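Long-range contacts in 2,3-bisphosphoglycerate-independent phosphoglycerate mutase (Pyrococcus horikoshii, PDB 2ZKT), which probably interconverts 2-phosphoglycerate and 3-phosphoglycerate in glycolysis, as a metal-binding mutase that works without 2,3-bisphosphoglycerate: residues Leu3-Leu8 against Leu403-Glu408; Leu96-Asn101 against Gly164-His169. All blocks are in the same frame, centred on the assembly; numbering follows the deposited sequence.

Contact 1: residues Leu3-Leu8 against Leu403-Glu408; sequences LKRKGL and LMNRSE
Arg-5 and Arg-406 each reach across this contact and grip a backbone carbonyl. The side chain of Arg-5 approaches Leu-403 side-on: NE and NH2 both bond to Leu-403 O, at 3.1 and 3.0 Å, and the oxygen lies in the guanidinium plane. A bend at chi3 (-89°) turns the group onto it. Arg-406 answers in the same side-on way, with NE 2.9 Å from Arg-5 O; its NH2 bonds the same oxygen from above the carbonyl plane. CB of Lys-4 lies over one face of this guanidinium, offset toward its rim. The backbone N of Arg-5 donates to Met-404 O (3.1 Å). Asn-405 ND2 bonds Leu-3 O at 3.0 Å. Asn-405 has positive phi and ends helix 396-403 in a Schellman motif. The N-terminal residues lead into strand 6-12, in the middle of the mixed sheet of the alkaline phosphatase-like fold. Met-404 lays its CG 3.4 Å from Lys-6 O, and its side chain also touches Val-340 and Phe-296 on the two neighbouring strands. Farther out, Arg-5 NH1 forms a salt bridge with Glu-337, and Lys-6 NZ bonds Tyr-294 O.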
ATOM      1  N   LEU B   3      -3.791 -13.317  34.540  1.00 57.23           N
ATOM      2  CA  LEU B   3      -4.822 -13.145  33.520  1.00 57.10           C
ATOM      3  C   LEU B   3      -4.475 -13.731  32.146  1.00 55.46           C
ATOM      4  O   LEU B   3      -3.376 -13.527  31.619  1.00 55.34           O
ATOM      5  CB  LEU B   3      -5.116 -11.644  33.381  1.00 56.92           C
ATOM      6  CG  LEU B   3      -6.248 -11.189  32.463  1.00 59.66           C
ATOM      7  CD1 LEU B   3      -7.591 -11.714  32.983  1.00 58.74           C
ATOM      8  CD2 LEU B   3      -6.251  -9.667  32.417  1.00 59.09           C
ATOM      9  N   LYS B   4      -5.435 -14.456  31.569  1.00 53.17           N
ATOM     10  CA  LYS B   4      -5.261 -15.054  30.247  1.00 51.42           C
ATOM     11  C   LYS B   4      -5.797 -14.075  29.191  1.00 50.45           C
ATOM     12  O   LYS B   4      -6.604 -13.199  29.504  1.00 49.38           O
ATOM     13  CB  LYS B   4      -6.025 -16.380  30.166  1.00 51.22           C
ATOM     14  CG  LYS B   4      -5.532 -17.444  31.140  1.00 53.85           C
ATOM     15  CD  LYS B   4      -6.394 -18.698  31.049  1.00 59.81           C
ATOM     16  CE  LYS B   4      -5.876 -19.808  31.951  1.00 65.24           C
ATOM     17  NZ  LYS B   4      -6.702 -21.054  31.779  1.00 72.03           N
ATOM     18  N   ARG B   5      -5.353 -14.226  27.943  1.00 47.89           N
ATOM     19  CA  ARG B   5      -5.804 -13.331  26.875  1.00 46.36           C
ATOM     20  C   ARG B   5      -6.487 -14.101  25.753  1.00 44.57           C
ATOM     21  O   ARG B   5      -6.407 -15.330  25.698  1.00 43.50           O
ATOM     22  CB  ARG B   5      -4.606 -12.538  26.319  1.00 47.76           C
ATOM     23  CG  ARG B   5      -4.062 -11.510  27.296  1.00 48.19           C
ATOM     24  CD  ARG B   5      -2.844 -10.750  26.762  1.00 48.31           C
ATOM     25  NE  ARG B   5      -1.602 -11.443  27.090  1.00 55.51           N
ATOM     26  CZ  ARG B   5      -0.625 -10.925  27.831  1.00 53.71           C
ATOM     27  NH1 ARG B   5      -0.734  -9.690  28.323  1.00 47.94           N
ATOM     28  NH2 ARG B   5       0.460 -11.652  28.088  1.00 55.44           N
ATOM     29  N   LYS B   6      -7.175 -13.371  24.873  1.00 43.95           N
ATOM     30  CA  LYS B   6      -7.850 -13.989  23.730  1.00 44.80           C
ATOM     31  C   LYS B   6      -6.881 -14.050  22.545  1.00 43.97           C
ATOM     32  O   LYS B   6      -5.790 -13.469  22.588  1.00 42.11           O
ATOM     33  CB  LYS B   6      -9.087 -13.177  23.317  1.00 44.51           C
ATOM     34  CG  LYS B   6     -10.266 -13.280  24.269  1.00 46.85           C
ATOM     35  CD  LYS B   6     -11.408 -12.353  23.843  1.00 46.07           C
ATOM     36  CE  LYS B   6     -12.538 -12.356  24.872  1.00 46.83           C
ATOM     37  NZ  LYS B   6     -13.199 -13.694  24.955  1.00 44.46           N
ATOM     38  N   GLY B   7      -7.283 -14.745  21.482  1.00 43.56           N
ATOM     39  CA  GLY B   7      -6.420 -14.831  20.321  1.00 42.27           C
ATOM     40  C   GLY B   7      -7.125 -14.445  19.033  1.00 43.64           C
ATOM     41  O   GLY B   7      -8.322 -14.690  18.871  1.00 44.72           O
ATOM     42  N   LEU B   8      -6.380 -13.830  18.114  1.00 41.50           N
ATOM     43  CA  LEU B   8      -6.933 -13.447  16.821  1.00 42.40           C
ATOM     44  C   LEU B   8      -5.914 -13.761  15.715  1.00 42.62           C
ATOM     45  O   LEU B   8      -4.942 -13.026  15.506  1.00 42.99           O
ATOM     46  CB  LEU B   8      -7.309 -11.954  16.805  1.00 41.76           C
ATOM     47  CG  LEU B   8      -7.915 -11.411  15.504  1.00 42.06           C
ATOM     48  CD1 LEU B   8      -9.028 -12.319  14.984  1.00 45.28           C
ATOM     49  CD2 LEU B   8      -8.436 -10.024  15.777  1.00 44.03           C
ATOM     50  N   LEU B 403       1.666 -16.654  24.571  1.00 41.50           N
ATOM     51  CA  LEU B 403       1.498 -15.228  24.832  1.00 41.55           C
ATOM     52  C   LEU B 403       0.146 -14.954  25.510  1.00 43.11           C
ATOM     53  O   LEU B 403      -0.047 -13.978  26.229  1.00 42.61           O
ATOM     54  CB  LEU B 403       1.540 -14.470  23.503  1.00 39.73           C
ATOM     55  CG  LEU B 403       2.953 -14.371  22.898  1.00 42.94           C
ATOM     56  CD1 LEU B 403       2.910 -14.012  21.413  1.00 38.30           C
ATOM     57  CD2 LEU B 403       3.823 -13.296  23.566  1.00 40.87           C
ATOM     58  N   MET B 404      -0.824 -15.856  25.202  1.00 43.57           N
ATOM     59  CA  MET B 404      -2.162 -15.754  25.796  1.00 43.66           C
ATOM     60  C   MET B 404      -2.208 -16.386  27.199  1.00 44.55           C
ATOM     61  O   MET B 404      -3.245 -16.430  27.847  1.00 47.58           O
ATOM     62  CB  MET B 404      -3.155 -16.505  24.887  1.00 42.55           C
ATOM     63  CG  MET B 404      -3.525 -15.767  23.587  1.00 44.05           C
ATOM     64  SD  MET B 404      -4.024 -16.890  22.259  1.00 43.54           S
ATOM     65  CE  MET B 404      -5.692 -17.295  22.815  1.00 47.35           C
ATOM     66  N   ASN B 405      -1.058 -16.880  27.665  1.00 43.80           N
ATOM     67  CA  ASN B 405      -0.946 -17.517  28.981  1.00 44.45           C
ATOM     68  C   ASN B 405      -1.854 -18.742  29.104  1.00 44.80           C
ATOM     69  O   ASN B 405      -2.393 -19.026  30.176  1.00 45.67           O
ATOM     70  CB  ASN B 405      -1.274 -16.508  30.098  1.00 43.84           C
ATOM     71  CG  ASN B 405      -0.247 -15.388  30.187  1.00 46.54           C
ATOM     72  OD1 ASN B 405       0.960 -15.624  30.045  1.00 44.99           O
ATOM     73  ND2 ASN B 405      -0.714 -14.165  30.428  1.00 43.97           N
ATOM     74  N   ARG B 406      -2.019 -19.463  27.999  1.00 45.39           N
ATOM     75  CA  ARG B 406      -2.857 -20.652  27.977  1.00 46.17           C
ATOM     76  C   ARG B 406      -2.025 -21.906  27.726  1.00 47.57           C
ATOM     77  O   ARG B 406      -2.564 -22.968  27.412  1.00 49.07           O
ATOM     78  CB  ARG B 406      -3.939 -20.511  26.895  1.00 45.58           C
ATOM     79  CG  ARG B 406      -4.978 -19.430  27.216  1.00 43.39           C
ATOM     80  CD  ARG B 406      -5.986 -19.243  26.073  1.00 45.69           C
ATOM     81  NE  ARG B 406      -6.869 -18.105  26.340  1.00 46.21           N
ATOM     82  CZ  ARG B 406      -7.916 -18.139  27.165  1.00 44.85           C
ATOM     83  NH1 ARG B 406      -8.233 -19.265  27.799  1.00 39.70           N
ATOM     84  NH2 ARG B 406      -8.615 -17.028  27.387  1.00 43.82           N
ATOM     85  N   SER B 407      -0.707 -21.779  27.882  1.00 48.61           N
ATOM     86  CA  SER B 407       0.207 -22.903  27.682  1.00 49.35           C
ATOM     87  C   SER B 407       0.521 -23.655  28.982  1.00 50.80           C
ATOM     88  O   SER B 407       0.669 -23.053  30.057  1.00 50.76           O
ATOM     89  CB  SER B 407       1.519 -22.407  27.077  1.00 48.91           C
ATOM     90  OG  SER B 407       2.114 -21.430  27.923  1.00 50.80           O
ATOM     91  N   GLU B 408       0.639 -24.978  28.868  1.00 53.43           N
ATOM     92  CA  GLU B 408       0.957 -25.825  30.012  1.00 55.58           C
ATOM     93  C   GLU B 408       2.379 -26.359  29.847  1.00 54.50           C
ATOM     94  O   GLU B 408       2.770 -26.797  28.760  1.00 53.09           O
ATOM     95  CB  GLU B 408      -0.041 -26.990  30.105  1.00 55.55           C
ATOM     96  CG  GLU B 408      -1.452 -26.557  30.482  1.00 59.30           C
ATOM     97  CD  GLU B 408      -2.429 -27.719  30.525  1.00 62.19           C
ATOM     98  OE1 GLU B 408      -2.724 -28.304  29.455  1.00 74.37           O
ATOM     99  OE2 GLU B 408      -2.902 -28.053  31.636  1.00 72.61           O
TER

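Contact 2: residues Leu96-Asn101 against Gly164-His169; sequences LAFRVN and GDNDPH
Leu-96 to Phe-98 pair antiparallel with Gly-164 to Asn-166, the short strand axes 4.6 Å apart and their directions 160° from each other. Leu-96 and Asn-166 form a hydrogen-bonded pair, with Leu-96 N to Asn-166 O at 3.0 Å and nearly straight. Phe-98 and Gly-164 form another, and Phe-98 N comes within 2.7 Å of Gly-164 O. Ala-97 and Asp-165 between them are a non-hydrogen-bonded pair, and their side chains lie on the other face from Leu-96, Phe-98 and Asn-166. The Phe-98 ring turns its edge to Gly-164 O, with CD1 3.4 Å from that oxygen. Its CG stands beside the backbone N (chi1 -52°), which sends the ring along the strand toward Asn-166. There CE1 lies 3.6 Å from Asn-166 ND2, with ring and amide planes 69° apart. Strands 96-103 and 161-166 are the two central strands of a four-stranded antiparallel sheet, and helix 186-203 packs on the Phe-98 face. Leu-192 of that helix touches both Phe-98 and Asn-166, while Ile-225 and Ala-228 of strand 222-229 also meet the ring. With an alanine here, the ring's contact with Leu-192 would be lost, which would probably open a gap between sheet and helix and leave the Asn-166 amide freer to turn. Leu-96 rests CB and CD2 on His-169 O, each at 3.7 Å, in the loop just after the strand. On the opposite face, Asp-165 OD1 lies 3.9 Å from Ala-97 CB, and the Asp-165 side chain also touches Leu-91.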
ATOM      1  N   LEU B  96     -15.575 -41.644   3.204  1.00 51.51           N
ATOM      2  CA  LEU B  96     -14.563 -41.229   2.233  1.00 48.97           C
ATOM      3  C   LEU B  96     -15.198 -40.187   1.287  1.00 48.35           C
ATOM      4  O   LEU B  96     -16.248 -40.444   0.688  1.00 46.72           O
ATOM      5  CB  LEU B  96     -14.069 -42.439   1.427  1.00 48.13           C
ATOM      6  CG  LEU B  96     -12.904 -42.161   0.458  1.00 50.02           C
ATOM      7  CD1 LEU B  96     -11.704 -41.600   1.225  1.00 50.52           C
ATOM      8  CD2 LEU B  96     -12.516 -43.455  -0.263  1.00 49.40           C
ATOM      9  N   ALA B  97     -14.563 -39.014   1.165  1.00 48.38           N
ATOM     10  CA  ALA B  97     -15.084 -37.934   0.320  1.00 47.94           C
ATOM     11  C   ALA B  97     -14.141 -37.557  -0.819  1.00 48.41           C
ATOM     12  O   ALA B  97     -12.929 -37.762  -0.735  1.00 48.15           O
ATOM     13  CB  ALA B  97     -15.380 -36.717   1.169  1.00 45.90           C
ATOM     14  N   PHE B  98     -14.709 -36.998  -1.890  1.00 49.22           N
ATOM     15  CA  PHE B  98     -13.929 -36.614  -3.066  1.00 47.46           C
ATOM     16  C   PHE B  98     -14.378 -35.266  -3.620  1.00 48.47           C
ATOM     17  O   PHE B  98     -15.523 -34.845  -3.417  1.00 48.71           O
ATOM     18  CB  PHE B  98     -14.123 -37.631  -4.195  1.00 47.58           C
ATOM     19  CG  PHE B  98     -13.887 -39.061  -3.797  1.00 49.25           C
ATOM     20  CD1 PHE B  98     -14.874 -39.784  -3.115  1.00 45.13           C
ATOM     21  CD2 PHE B  98     -12.692 -39.709  -4.147  1.00 49.66           C
ATOM     22  CE1 PHE B  98     -14.680 -41.130  -2.791  1.00 45.60           C
ATOM     23  CE2 PHE B  98     -12.488 -41.058  -3.826  1.00 52.02           C
ATOM     24  CZ  PHE B  98     -13.488 -41.771  -3.147  1.00 46.05           C
ATOM     25  N   ARG B  99     -13.466 -34.591  -4.325  1.00 48.77           N
ATOM     26  CA  ARG B  99     -13.799 -33.326  -4.983  1.00 50.84           C
ATOM     27  C   ARG B  99     -14.160 -33.791  -6.410  1.00 47.20           C
ATOM     28  O   ARG B  99     -13.467 -34.634  -7.003  1.00 44.18           O
ATOM     29  CB  ARG B  99     -12.593 -32.371  -4.990  1.00 51.61           C
ATOM     30  CG  ARG B  99     -11.342 -32.923  -5.655  1.00 57.28           C
ATOM     31  CD  ARG B  99     -10.115 -32.080  -5.291  1.00 57.98           C
ATOM     32  NE  ARG B  99     -10.187 -30.712  -5.816  1.00 73.19           N
ATOM     33  CZ  ARG B  99     -10.034 -30.392  -7.102  1.00 77.63           C
ATOM     34  NH1 ARG B  99      -9.794 -31.344  -8.003  1.00 79.60           N
ATOM     35  NH2 ARG B  99     -10.122 -29.122  -7.489  1.00 78.99           N
ATOM     36  N   VAL B 100     -15.261 -33.268  -6.942  1.00 46.94           N
ATOM     37  CA  VAL B 100     -15.717 -33.670  -8.273  1.00 46.41           C
ATOM     38  C   VAL B 100     -15.870 -32.517  -9.278  1.00 48.58           C
ATOM     39  O   VAL B 100     -16.429 -31.456  -8.953  1.00 45.70           O
ATOM     40  CB  VAL B 100     -17.096 -34.390  -8.191  1.00 45.56           C
ATOM     41  CG1 VAL B 100     -17.457 -34.963  -9.555  1.00 41.19           C
ATOM     42  CG2 VAL B 100     -17.071 -35.485  -7.108  1.00 44.72           C
ATOM     43  N   ASN B 101     -15.396 -32.748 -10.504  1.00 51.12           N
ATOM     44  CA  ASN B 101     -15.511 -31.755 -11.571  1.00 52.97           C
ATOM     45  C   ASN B 101     -16.385 -32.343 -12.673  1.00 54.02           C
ATOM     46  O   ASN B 101     -16.150 -33.482 -13.112  1.00 55.33           O
ATOM     47  CB  ASN B 101     -14.137 -31.412 -12.176  1.00 53.71           C
ATOM     48  CG  ASN B 101     -13.197 -30.750 -11.176  1.00 59.20           C
ATOM     49  OD1 ASN B 101     -12.656 -31.404 -10.276  1.00 68.66           O
ATOM     50  ND2 ASN B 101     -12.998 -29.442 -11.332  1.00 58.52           N
ATOM     51  N   GLY B 164     -18.423 -35.725  -3.716  1.00 57.42           N
ATOM     52  CA  GLY B 164     -18.905 -37.108  -3.655  1.00 58.09           C
ATOM     53  C   GLY B 164     -18.498 -37.771  -2.338  1.00 59.07           C
ATOM     54  O   GLY B 164     -17.319 -37.786  -1.971  1.00 58.80           O
ATOM     55  N   ASP B 165     -19.473 -38.337  -1.633  1.00 60.14           N
ATOM     56  CA  ASP B 165     -19.182 -39.001  -0.364  1.00 61.00           C
ATOM     57  C   ASP B 165     -19.637 -40.469  -0.329  1.00 60.60           C
ATOM     58  O   ASP B 165     -20.835 -40.754  -0.385  1.00 60.35           O
ATOM     59  CB  ASP B 165     -19.845 -38.237   0.789  1.00 61.65           C
ATOM     60  CG  ASP B 165     -19.532 -38.849   2.136  1.00 65.33           C
ATOM     61  OD1 ASP B 165     -18.339 -38.847   2.522  1.00 72.92           O
ATOM     62  OD2 ASP B 165     -20.469 -39.344   2.802  1.00 73.23           O
ATOM     63  N   ASN B 166     -18.674 -41.389  -0.258  1.00 61.17           N
ATOM     64  CA  ASN B 166     -18.865 -42.833  -0.118  1.00 63.19           C
ATOM     65  C   ASN B 166     -18.892 -43.265   1.359  1.00 64.00           C
ATOM     66  O   ASN B 166     -17.971 -43.030   2.128  1.00 62.72           O
ATOM     67  CB  ASN B 166     -17.722 -43.544  -0.849  1.00 63.07           C
ATOM     68  CG  ASN B 166     -17.985 -43.506  -2.335  1.00 65.71           C
ATOM     69  OD1 ASN B 166     -19.049 -43.098  -2.797  1.00 66.22           O
ATOM     70  ND2 ASN B 166     -16.971 -43.948  -3.102  1.00 66.11           N
ATOM     71  N   ASP B 167     -20.015 -43.906   1.758  1.00 65.48           N
ATOM     72  CA  ASP B 167     -20.220 -44.227   3.174  1.00 66.62           C
ATOM     73  C   ASP B 167     -19.387 -45.429   3.663  1.00 67.32           C
ATOM     74  O   ASP B 167     -18.932 -46.275   2.912  1.00 66.79           O
ATOM     75  CB  ASP B 167     -21.715 -44.472   3.399  1.00 67.16           C
ATOM     76  CG  ASP B 167     -22.428 -43.134   3.575  1.00 68.73           C
ATOM     77  OD1 ASP B 167     -22.837 -42.567   2.560  1.00 72.69           O
ATOM     78  OD2 ASP B 167     -22.561 -42.678   4.710  1.00 69.24           O
ATOM     79  N   PRO B 168     -19.269 -45.525   4.994  1.00 68.99           N
ATOM     80  CA  PRO B 168     -18.177 -46.191   5.705  1.00 68.86           C
ATOM     81  C   PRO B 168     -17.081 -46.853   4.834  1.00 68.46           C
ATOM     82  O   PRO B 168     -16.803 -48.048   4.933  1.00 69.33           O
ATOM     83  CB  PRO B 168     -18.885 -47.192   6.612  1.00 70.45           C
ATOM     84  CG  PRO B 168     -20.243 -46.551   6.973  1.00 70.15           C
ATOM     85  CD  PRO B 168     -20.287 -45.273   5.996  1.00 70.29           C
ATOM     86  N   HIS B 169     -16.409 -46.016   4.001  1.00 67.67           N
ATOM     87  CA  HIS B 169     -15.353 -46.552   3.134  1.00 67.55           C
ATOM     88  C   HIS B 169     -13.988 -45.862   3.340  1.00 66.62           C
ATOM     89  O   HIS B 169     -13.137 -45.848   2.460  1.00 64.38           O
ATOM     90  CB  HIS B 169     -15.802 -46.366   1.680  1.00 67.80           C
ATOM     91  CG  HIS B 169     -16.558 -47.591   1.225  1.00 70.42           C
ATOM     92  ND1 HIS B 169     -17.880 -47.783   1.469  1.00 74.94           N
ATOM     93  CD2 HIS B 169     -16.073 -48.692   0.505  1.00 71.69           C
ATOM     94  CE1 HIS B 169     -18.184 -48.973   0.911  1.00 78.37           C
ATOM     95  NE2 HIS B 169     -17.121 -49.540   0.327  1.00 78.85           N
TER

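How the contacts relate
Contact 1 and contact 2 lie far apart, with centres 38 Å and nearest atoms about 28 Å from each other. They share no strand or helix. Contact 1 joins the two ends of the chain at the mixed eight-stranded sheet, through strand 6-12 and the end of helix 396-403. Contact 2 lies inside the separate four-stranded antiparallel sheet. Along the chain it is nested in the long loop that contact 1 closes. The larger sheet is built from residues before and after those of the smaller one, so the smaller sheet is an insertion. Contact 1 thus brings together the start and end of the chain, while contact 2 holds two central strands within the inserted part.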